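Local coordinates for protein SidF, inhibitor of growth family, member 3 (Legionella pneumophila subsp. pneumophila, PDB 4FYE) that is a phosphoinositide phosphatase that probably removes the 3-phosphate from phosphatidylinositol 3,4,5-trisphosphate at a membrane surface, at residues Phe189-Ser194 and Glu694-Glu699; Pro581-Lys586 and Ser670-Tyr675; Asn624-Thr629 and Phe679-Arg684. The protein carries 1 engineered substitution. All coordinates share one frame; numbering follows the deposited sequence.

Contact 1 (Phe189-Ser194 and Glu694-Glu699); sequences FKAPNS and EQLDRE
The ring of Phe-189 lies against the aliphatic part of Glu-699, a worked case of a charged side chain lending its methylenes to an aromatic face. In this CH-pi contact, Glu-699 CB sits 4.0 Å from the centroid of the Phe-189 ring, only 15° off the ring normal, and CG comes to 3.5 Å from Phe-189 CD2 near the rim. A bend at chi2 (-63°) folds the Glu-699 chain back, leaving its carboxylate nearly parallel to the ring, the two planes 16° apart.

Apolar packing continues along the helix. Leu-696 crosses Phe-189 at about a right angle and brings CD2 to within 3.9 Å of ring atom CE2. The pyrrolidine of Pro-192 takes the next place, its CG 4.1 Å from Leu-696 CB, while the amide of Gln-695 skirts Pro-192 CB.

The polar end of Glu-699 is served from outside the pair: OE1 is hydrogen-bonded to Tyr-58 OH and OE2 to Ser-56 OG, which gives both oxygens of this buried carboxylate a polar partner although it lies beside the CB-CG side of the phenyl group.

Ala-191 to Ser-194 form a type II beta turn, with Pro-192 and the positive-phi Asn-193 at its two central positions. The turn belongs to the connection between the neighbouring antiparallel strands 184-189 and 199-206, so this is a sheet-to-helix packing contact in which a strand end and its turn abut helix 692-699.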
loop_
_atom_site.group_PDB
_atom_site.type_symbol
_atom_site.label_atom_id
_atom_site.label_comp_id
_atom_site.label_asym_id
_atom_site.label_seq_id
_atom_site.Cartn_x
_atom_site.Cartn_y
_atom_site.Cartn_z
ATOM N N PHE A 189 11.058 13.898 -10.619
ATOM C CA PHE A 189 11.646 15.081 -9.973
ATOM C C PHE A 189 13.139 14.860 -9.577
ATOM O O PHE A 189 13.527 13.755 -9.241
ATOM C CB PHE A 189 10.860 15.442 -8.670
ATOM C CG PHE A 189 10.778 14.284 -7.639
ATOM C CD1 PHE A 189 9.835 13.259 -7.776
ATOM C CD2 PHE A 189 11.672 14.223 -6.539
ATOM C CE1 PHE A 189 9.801 12.156 -6.890
ATOM C CE2 PHE A 189 11.628 13.137 -5.628
ATOM C CZ PHE A 189 10.661 12.126 -5.783
ATOM N N LYS A 190 13.947 15.917 -9.540
ATOM C CA LYS A 190 15.266 15.865 -8.904
ATOM C C LYS A 190 15.175 16.021 -7.383
ATOM O O LYS A 190 14.900 17.094 -6.880
ATOM C CB LYS A 190 16.177 16.932 -9.517
ATOM C CG LYS A 190 16.542 16.657 -10.987
ATOM C CD LYS A 190 17.072 17.887 -11.780
ATOM C CE LYS A 190 18.581 18.087 -11.623
ATOM N NZ LYS A 190 19.435 16.917 -12.041
ATOM N N ALA A 191 15.374 14.943 -6.636
ATOM C CA ALA A 191 15.513 15.062 -5.194
ATOM C C ALA A 191 16.736 15.900 -4.827
ATOM O O ALA A 191 17.719 15.936 -5.571
ATOM C CB ALA A 191 15.658 13.690 -4.598
ATOM N N PRO A 192 16.706 16.544 -3.664
ATOM C CA PRO A 192 17.924 17.177 -3.122
ATOM C C PRO A 192 19.205 16.286 -3.153
ATOM O O PRO A 192 19.159 15.118 -2.708
ATOM C CB PRO A 192 17.542 17.513 -1.666
ATOM C CG PRO A 192 16.202 16.928 -1.415
ATOM C CD PRO A 192 15.567 16.597 -2.727
ATOM N N ASN A 193 20.324 16.854 -3.639
ATOM C CA ASN A 193 21.610 16.118 -3.862
ATOM C C ASN A 193 21.547 15.094 -4.993
ATOM O O ASN A 193 22.338 14.114 -5.005
ATOM C CB ASN A 193 22.189 15.367 -2.620
ATOM C CG ASN A 193 22.214 16.197 -1.357
ATOM O OD1 ASN A 193 21.602 15.815 -0.354
ATOM N ND2 ASN A 193 22.920 17.310 -1.382
ATOM N N SER A 194 20.624 15.270 -5.929
ATOM C CA SER A 194 20.641 14.372 -7.081
ATOM C C SER A 194 21.887 14.719 -7.871
ATOM O O SER A 194 22.440 15.793 -7.686
ATOM C CB SER A 194 19.383 14.493 -7.948
ATOM O OG SER A 194 19.327 15.751 -8.594
ATOM N N GLU A 694 13.012 18.513 4.042
ATOM C CA GLU A 694 11.657 19.104 3.910
ATOM C C GLU A 694 11.379 19.347 2.449
ATOM O O GLU A 694 10.234 19.232 1.981
ATOM C CB GLU A 694 11.512 20.402 4.729
ATOM C CG GLU A 694 10.215 21.094 4.536
ATOM C CD GLU A 694 9.770 21.871 5.760
ATOM O OE1 GLU A 694 10.622 21.990 6.702
ATOM O OE2 GLU A 694 8.588 22.367 5.755
ATOM N N GLN A 695 12.453 19.625 1.734
ATOM C CA GLN A 695 12.351 19.860 0.309
ATOM C C GLN A 695 11.939 18.539 -0.389
ATOM O O GLN A 695 11.093 18.538 -1.305
ATOM C CB GLN A 695 13.673 20.445 -0.242
ATOM C CG GLN A 695 13.479 20.970 -1.654
ATOM C CD GLN A 695 14.746 21.037 -2.530
ATOM O OE1 GLN A 695 14.650 20.825 -3.754
ATOM N NE2 GLN A 695 15.927 21.345 -1.925
ATOM N N LEU A 696 12.523 17.423 0.055
ATOM C CA LEU A 696 12.077 16.122 -0.446
ATOM C C LEU A 696 10.633 15.917 -0.041
ATOM O O LEU A 696 9.795 15.489 -0.842
ATOM C CB LEU A 696 12.923 14.989 0.139
ATOM C CG LEU A 696 13.205 13.738 -0.720
ATOM C CD1 LEU A 696 13.534 12.505 0.099
ATOM C CD2 LEU A 696 12.218 13.358 -1.804
ATOM N N ASP A 697 10.331 16.188 1.224
ATOM C CA ASP A 697 9.019 15.863 1.707
ATOM C C ASP A 697 7.993 16.613 0.809
ATOM O O ASP A 697 6.963 16.092 0.530
ATOM C CB ASP A 697 8.906 16.202 3.212
ATOM C CG ASP A 697 7.772 15.432 3.930
ATOM O OD1 ASP A 697 7.403 14.297 3.502
ATOM O OD2 ASP A 697 7.273 15.946 4.961
ATOM N N ARG A 698 8.343 17.804 0.307
ATOM C CA ARG A 698 7.461 18.600 -0.502
ATOM C C ARG A 698 7.128 17.866 -1.756
ATOM O O ARG A 698 6.043 18.022 -2.299
ATOM C CB ARG A 698 8.051 19.977 -0.811
ATOM C CG ARG A 698 7.966 20.911 0.384
ATOM C CD ARG A 698 8.517 22.245 0.046
ATOM N NE ARG A 698 8.311 23.201 1.133
ATOM C CZ ARG A 698 8.796 24.459 1.118
ATOM N NH1 ARG A 698 9.533 24.859 0.087
ATOM N NH2 ARG A 698 8.540 25.324 2.132
ATOM N N GLU A 699 7.974 16.957 -2.166
ATOM C CA GLU A 699 7.736 16.336 -3.473
ATOM C C GLU A 699 6.608 15.294 -3.369
ATOM O O GLU A 699 5.820 15.118 -4.309
ATOM C CB GLU A 699 8.999 15.662 -4.016
ATOM C CG GLU A 699 10.204 16.552 -4.327
ATOM C CD GLU A 699 9.913 17.552 -5.426
ATOM O OE1 GLU A 699 10.772 18.405 -5.638
ATOM O OE2 GLU A 699 8.826 17.523 -6.067
#

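Contact 2 (Pro581-Lys586 and Ser670-Tyr675); sequences PVIQNK and SEDGLY
Ile-583 presses its branched side chain onto the backbone of Asp-672, where the backbones of the two segments come nearest. Its methyl CG2, placed anti to the backbone N, stands 3.2 Å from Asp-672 O, a tight approach of a methyl group to a carbonyl oxygen. The other branch runs on to Leu-674, where Ile-583 CD1 and Leu-674 CD2 meet at 4.0 Å. Beside this apolar pair the exposed Gln-584 stretches out beyond CG (chi2 -164°) and lays its amide against Glu-671, with Gln-584 NE2 3.3 Å from Glu-671 CB. The amide therefore meets a methylene, and the Glu-671 carboxylate leads away, its plane turned 70° from that of the amide. Gln-584 OE1 also lies near the carboxylate of Asp-672, again with the planes steeply inclined, at 78°.

These residues sit at the carboxyl end of the very long helix 522-583, much of which falls in a predicted coiled-coil region. Pro-581, which has no N-H to give to the preceding turn, marks a kink just before the helix stops, and the N of Asn-585 bonds to Val-582 O in a tight turn that leads out of the helix. The partner is the loop that joins helix 652-668 to helix 678-681.

In the next shell, polar partners fix the loop. Asp-672 OD1 is hydrogen-bonded to Ser-580 OG on the same long helix, and Asp-672 O, the oxygen touched by Ile-583, receives Gln-597 NE2 from helix 590-614. Gly-673 turns the chain at a positive phi, and Asn-601 holds both Gly-673 O and the N of Tyr-675.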
loop_
_atom_site.group_PDB
_atom_site.type_symbol
_atom_site.label_atom_id
_atom_site.label_comp_id
_atom_site.label_asym_id
_atom_site.label_seq_id
_atom_site.Cartn_x
_atom_site.Cartn_y
_atom_site.Cartn_z
ATOM N N PRO A 581 33.416 4.488 5.837
ATOM C CA PRO A 581 34.584 4.873 5.044
ATOM C C PRO A 581 34.956 3.787 4.039
ATOM O O PRO A 581 35.510 4.115 2.984
ATOM C CB PRO A 581 35.696 5.040 6.100
ATOM C CG PRO A 581 35.309 4.091 7.192
ATOM C CD PRO A 581 33.798 4.188 7.234
ATOM N N VAL A 582 34.648 2.520 4.368
ATOM C CA VAL A 582 34.811 1.412 3.428
ATOM C C VAL A 582 33.766 1.520 2.340
ATOM O O VAL A 582 34.042 1.259 1.172
ATOM C CB VAL A 582 34.732 0.013 4.088
ATOM C CG1 VAL A 582 34.759 -1.092 3.021
ATOM C CG2 VAL A 582 35.888 -0.196 5.064
ATOM N N ILE A 583 32.567 1.922 2.707
ATOM C CA ILE A 583 31.504 1.963 1.711
ATOM C C ILE A 583 31.845 3.019 0.642
ATOM O O ILE A 583 31.730 2.780 -0.579
ATOM C CB ILE A 583 30.121 2.179 2.384
ATOM C CG1 ILE A 583 29.701 0.881 3.095
ATOM C CG2 ILE A 583 29.078 2.663 1.374
ATOM C CD1 ILE A 583 28.491 1.005 3.995
ATOM N N GLN A 584 32.307 4.171 1.119
ATOM C CA GLN A 584 32.679 5.271 0.248
ATOM C C GLN A 584 34.006 5.036 -0.511
ATOM O O GLN A 584 34.396 5.849 -1.350
ATOM C CB GLN A 584 32.742 6.546 1.071
ATOM C CG GLN A 584 31.540 6.707 1.987
ATOM C CD GLN A 584 31.395 8.116 2.514
ATOM O OE1 GLN A 584 31.277 8.324 3.722
ATOM N NE2 GLN A 584 31.401 9.099 1.611
ATOM N N ASN A 585 34.688 3.927 -0.222
ATOM C CA ASN A 585 35.944 3.571 -0.916
ATOM C C ASN A 585 35.685 3.361 -2.407
ATOM O O ASN A 585 34.959 2.433 -2.799
ATOM C CB ASN A 585 36.593 2.312 -0.286
ATOM C CG ASN A 585 37.987 2.010 -0.827
ATOM O OD1 ASN A 585 38.991 2.567 -0.365
ATOM N ND2 ASN A 585 38.055 1.081 -1.775
ATOM N N LYS A 586 36.285 4.219 -3.233
ATOM C CA LYS A 586 36.086 4.156 -4.683
ATOM C C LYS A 586 36.480 2.791 -5.315
ATOM O O LYS A 586 36.289 2.580 -6.519
ATOM C CB LYS A 586 36.709 5.394 -5.391
ATOM C CG LYS A 586 38.238 5.491 -5.498
ATOM C CD LYS A 586 38.726 5.300 -6.941
ATOM C CE LYS A 586 39.958 6.137 -7.263
ATOM N NZ LYS A 586 41.238 5.504 -6.834
ATOM N N SER A 670 22.232 9.065 0.174
ATOM C CA SER A 670 23.325 9.348 1.104
ATOM C C SER A 670 24.680 8.944 0.529
ATOM O O SER A 670 24.746 8.088 -0.354
ATOM C CB SER A 670 23.149 8.521 2.375
ATOM O OG SER A 670 22.009 8.952 3.064
ATOM N N GLU A 671 25.750 9.530 1.085
ATOM C CA GLU A 671 27.151 9.097 0.825
ATOM C C GLU A 671 27.316 7.615 1.109
ATOM O O GLU A 671 28.049 6.916 0.426
ATOM C CB GLU A 671 28.154 9.882 1.697
ATOM C CG GLU A 671 28.181 11.400 1.484
ATOM C CD GLU A 671 28.087 11.819 0.006
ATOM O OE1 GLU A 671 29.037 12.453 -0.517
ATOM O OE2 GLU A 671 27.053 11.528 -0.647
ATOM N N ASP A 672 26.595 7.167 2.124
ATOM C CA ASP A 672 26.731 5.858 2.745
ATOM C C ASP A 672 25.789 4.800 2.220
ATOM O O ASP A 672 26.117 3.627 2.249
ATOM C CB ASP A 672 26.347 6.025 4.213
ATOM C CG ASP A 672 27.514 6.164 5.078
ATOM O OD1 ASP A 672 28.556 5.729 4.581
ATOM O OD2 ASP A 672 27.429 6.689 6.220
ATOM N N GLY A 673 24.586 5.215 1.801
ATOM C CA GLY A 673 23.446 4.307 1.752
ATOM C C GLY A 673 22.938 3.949 3.158
ATOM O O GLY A 673 22.145 3.036 3.315
ATOM N N LEU A 674 23.384 4.652 4.189
ATOM C CA LEU A 674 23.077 4.243 5.563
ATOM C C LEU A 674 22.000 5.061 6.293
ATOM O O LEU A 674 21.945 6.305 6.223
ATOM C CB LEU A 674 24.356 4.253 6.398
ATOM C CG LEU A 674 25.495 3.288 6.017
ATOM C CD1 LEU A 674 26.579 3.464 7.084
ATOM C CD2 LEU A 674 25.070 1.826 5.908
ATOM N N TYR A 675 21.162 4.368 7.043
ATOM C CA TYR A 675 20.008 5.031 7.632
ATOM C C TYR A 675 20.340 5.896 8.862
ATOM O O TYR A 675 20.783 5.357 9.861
ATOM C CB TYR A 675 18.945 3.986 7.950
ATOM C CG TYR A 675 17.825 4.501 8.794
ATOM C CD1 TYR A 675 16.762 5.219 8.204
ATOM C CD2 TYR A 675 17.804 4.273 10.173
ATOM C CE1 TYR A 675 15.735 5.690 8.965
ATOM C CE2 TYR A 675 16.763 4.768 10.956
ATOM C CZ TYR A 675 15.739 5.463 10.333
ATOM O OH TYR A 675 14.702 5.960 11.064
#

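Contact 3 (Asn624-Thr629 and Phe679-Arg684); sequences NFKLQT and FLDHRR
Lys-626 and Asp-681 form the salt bridge that joins the two segments: Lys-626 NZ lies 2.7 Å from Asp-681 OD1, which it meets on the anti side and 34° out of the carboxylate plane. Lys-626 reaches there with its chain extended beyond CG, passing its CE alongside Leu-680 O. Deeper in, Thr-629 CG2 and Leu-680 CD2 meet tip to tip at 4.1 Å.

Each segment satisfies much of its own polarity. Phe-625 O, at the N-cap position, takes both the backbone N of Thr-629 and its OG1, the latter from above the carbonyl plane at 2.8 Å. Past the short helix 678-681, Arg-683 curls back so that NE bonds Asp-681 O (2.8 Å) and NH2 bonds Leu-680 O (3.2 Å) in the carbonyl plane; NH1 goes to Asn-726. Arg-684 NH2 is shared by Phe-679 O and His-682 O, both near its guanidinium plane, while NH1 pairs with Asp-697.

The two arginines thus occupy carbonyls that a longer helix would have bonded itself. Across the segments one ion pair, at the exposed Asp-681, adds to a small apolar contact; Asp-681 would also be expected to temper the nearby like charges of Lys-626 and Arg-683.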
loop_
_atom_site.group_PDB
_atom_site.type_symbol
_atom_site.label_atom_id
_atom_site.label_comp_id
_atom_site.label_asym_id
_atom_site.label_seq_id
_atom_site.Cartn_x
_atom_site.Cartn_y
_atom_site.Cartn_z
ATOM N N ASN A 624 4.443 10.092 15.426
ATOM C CA ASN A 624 3.355 9.463 14.702
ATOM C C ASN A 624 3.623 8.491 13.528
ATOM O O ASN A 624 3.092 7.366 13.479
ATOM C CB ASN A 624 2.276 10.479 14.352
ATOM C CG ASN A 624 0.917 9.852 14.165
ATOM O OD1 ASN A 624 -0.003 10.472 13.555
ATOM N ND2 ASN A 624 0.738 8.667 14.692
ATOM N N PHE A 625 4.340 8.725 12.500
ATOM C CA PHE A 625 4.166 7.366 11.750
ATOM C C PHE A 625 5.392 6.462 11.893
ATOM O O PHE A 625 5.623 5.533 11.076
ATOM C CB PHE A 625 3.905 7.624 10.248
ATOM C CG PHE A 625 2.514 8.167 9.919
ATOM C CD1 PHE A 625 1.663 7.431 9.082
ATOM C CD2 PHE A 625 2.039 9.357 10.478
ATOM C CE1 PHE A 625 0.415 7.898 8.719
ATOM C CE2 PHE A 625 0.771 9.838 10.133
ATOM C CZ PHE A 625 -0.050 9.120 9.251
ATOM N N LYS A 626 6.258 6.774 12.863
ATOM C CA LYS A 626 7.656 6.293 12.841
ATOM C C LYS A 626 7.787 4.761 13.028
ATOM O O LYS A 626 8.659 4.123 12.401
ATOM C CB LYS A 626 8.496 6.972 13.911
ATOM C CG LYS A 626 8.519 8.470 13.837
ATOM C CD LYS A 626 9.801 8.951 14.482
ATOM C CE LYS A 626 9.817 10.476 14.548
ATOM N NZ LYS A 626 11.024 10.781 15.369
ATOM N N LEU A 627 6.913 4.171 13.845
ATOM C CA LEU A 627 7.133 2.797 14.260
ATOM C C LEU A 627 6.677 1.946 13.096
ATOM O O LEU A 627 7.411 1.046 12.676
ATOM C CB LEU A 627 6.432 2.439 15.578
ATOM C CG LEU A 627 6.387 0.943 15.983
ATOM C CD1 LEU A 627 7.785 0.326 16.073
ATOM C CD2 LEU A 627 5.628 0.793 17.313
ATOM N N GLN A 628 5.532 2.316 12.523
ATOM C CA GLN A 628 4.980 1.672 11.338
ATOM C C GLN A 628 5.981 1.771 10.202
ATOM O O GLN A 628 6.275 0.774 9.506
ATOM C CB GLN A 628 3.636 2.330 11.019
ATOM C CG GLN A 628 2.611 2.313 12.185
ATOM C CD GLN A 628 2.652 3.550 13.091
ATOM O OE1 GLN A 628 3.694 4.058 13.383
ATOM N NE2 GLN A 628 1.516 3.973 13.602
ATOM N N THR A 629 6.583 2.955 10.043
ATOM C CA THR A 629 7.573 3.149 8.958
ATOM C C THR A 629 8.803 2.302 9.173
ATOM O O THR A 629 9.304 1.711 8.216
ATOM C CB THR A 629 8.051 4.597 8.850
ATOM O OG1 THR A 629 6.920 5.413 8.584
ATOM C CG2 THR A 629 9.036 4.771 7.672
ATOM N N PHE A 679 15.128 11.761 7.955
ATOM C CA PHE A 679 13.921 11.971 7.198
ATOM C C PHE A 679 12.758 11.816 8.147
ATOM O O PHE A 679 11.746 12.464 7.996
ATOM C CB PHE A 679 13.765 11.005 6.012
ATOM C CG PHE A 679 12.602 11.348 5.148
ATOM C CD1 PHE A 679 11.368 10.826 5.403
ATOM C CD2 PHE A 679 12.727 12.280 4.166
ATOM C CE1 PHE A 679 10.274 11.168 4.651
ATOM C CE2 PHE A 679 11.641 12.656 3.429
ATOM C CZ PHE A 679 10.403 12.103 3.684
ATOM N N LEU A 680 12.881 10.959 9.142
ATOM C CA LEU A 680 11.749 10.832 10.061
ATOM C C LEU A 680 11.751 11.852 11.204
ATOM O O LEU A 680 10.708 12.391 11.501
ATOM C CB LEU A 680 11.649 9.413 10.582
ATOM C CG LEU A 680 11.296 8.275 9.616
ATOM C CD1 LEU A 680 11.224 7.000 10.472
ATOM C CD2 LEU A 680 9.938 8.594 8.952
ATOM N N ASP A 681 12.913 12.141 11.782
ATOM C CA ASP A 681 13.037 12.936 12.992
ATOM C C ASP A 681 12.960 14.410 12.674
ATOM O O ASP A 681 12.463 15.203 13.500
ATOM C CB ASP A 681 14.368 12.624 13.712
ATOM C CG ASP A 681 14.502 11.111 14.134
ATOM O OD1 ASP A 681 13.451 10.401 14.192
ATOM O OD2 ASP A 681 15.653 10.642 14.424
ATOM N N HIS A 682 13.440 14.788 11.486
ATOM C CA HIS A 682 13.450 16.208 11.094
ATOM C C HIS A 682 12.082 16.841 11.280
ATOM O O HIS A 682 11.061 16.301 10.846
ATOM C CB HIS A 682 14.013 16.486 9.679
ATOM C CG HIS A 682 14.146 17.976 9.383
ATOM N ND1 HIS A 682 13.111 18.732 8.872
ATOM C CD2 HIS A 682 15.184 18.875 9.655
ATOM C CE1 HIS A 682 13.489 20.015 8.782
ATOM N NE2 HIS A 682 14.759 20.112 9.262
ATOM N N ARG A 683 12.068 17.975 11.969
ATOM C CA ARG A 683 10.859 18.702 12.279
ATOM C C ARG A 683 10.565 19.710 11.143
ATOM O O ARG A 683 11.258 20.730 11.021
ATOM C CB ARG A 683 11.006 19.442 13.671
ATOM C CG ARG A 683 11.144 18.533 14.922
ATOM C CD ARG A 683 10.000 17.483 15.082
ATOM N NE ARG A 683 10.008 16.347 14.118
ATOM C CZ ARG A 683 8.902 15.621 13.795
ATOM N NH1 ARG A 683 7.687 15.913 14.317
ATOM N NH2 ARG A 683 8.962 14.588 12.939
ATOM N N ARG A 684 9.527 19.461 10.339
ATOM C CA ARG A 684 9.250 20.384 9.214
ATOM C C ARG A 684 8.812 21.728 9.732
ATOM O O ARG A 684 8.114 21.806 10.753
ATOM C CB ARG A 684 8.223 19.809 8.221
ATOM C CG ARG A 684 8.843 18.925 7.167
ATOM C CD ARG A 684 8.388 17.455 7.216
ATOM N NE ARG A 684 9.212 16.612 8.065
ATOM C CZ ARG A 684 9.634 15.356 7.814
ATOM N NH1 ARG A 684 9.382 14.710 6.697
ATOM N NH2 ARG A 684 10.388 14.746 8.735
#

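Along the chain, contact 1 spans the longest separation and encloses the other two, whose segments alternate in the order 581-586, 624-629, 670-675, 679-684. Contacts 1 and 3 lie about 16 Å apart between centres and touch directly, through the Asp-697 to Arg-684 salt bridge and Leu-696 against Phe-679; helices 678-681 and 692-699 are consecutive. Contacts 1 and 2, about 20 Å apart between centres, do not touch. Contact 2 stands about 23 Å from contact 3, centre to centre, yet Tyr-675 OH reaches Leu-680 CD1. One run of chain, 670-699, therefore joins in turn the end of long helix 522-583, the start of helix 626-637 and the six-stranded sheet, tying helical and sheet parts together.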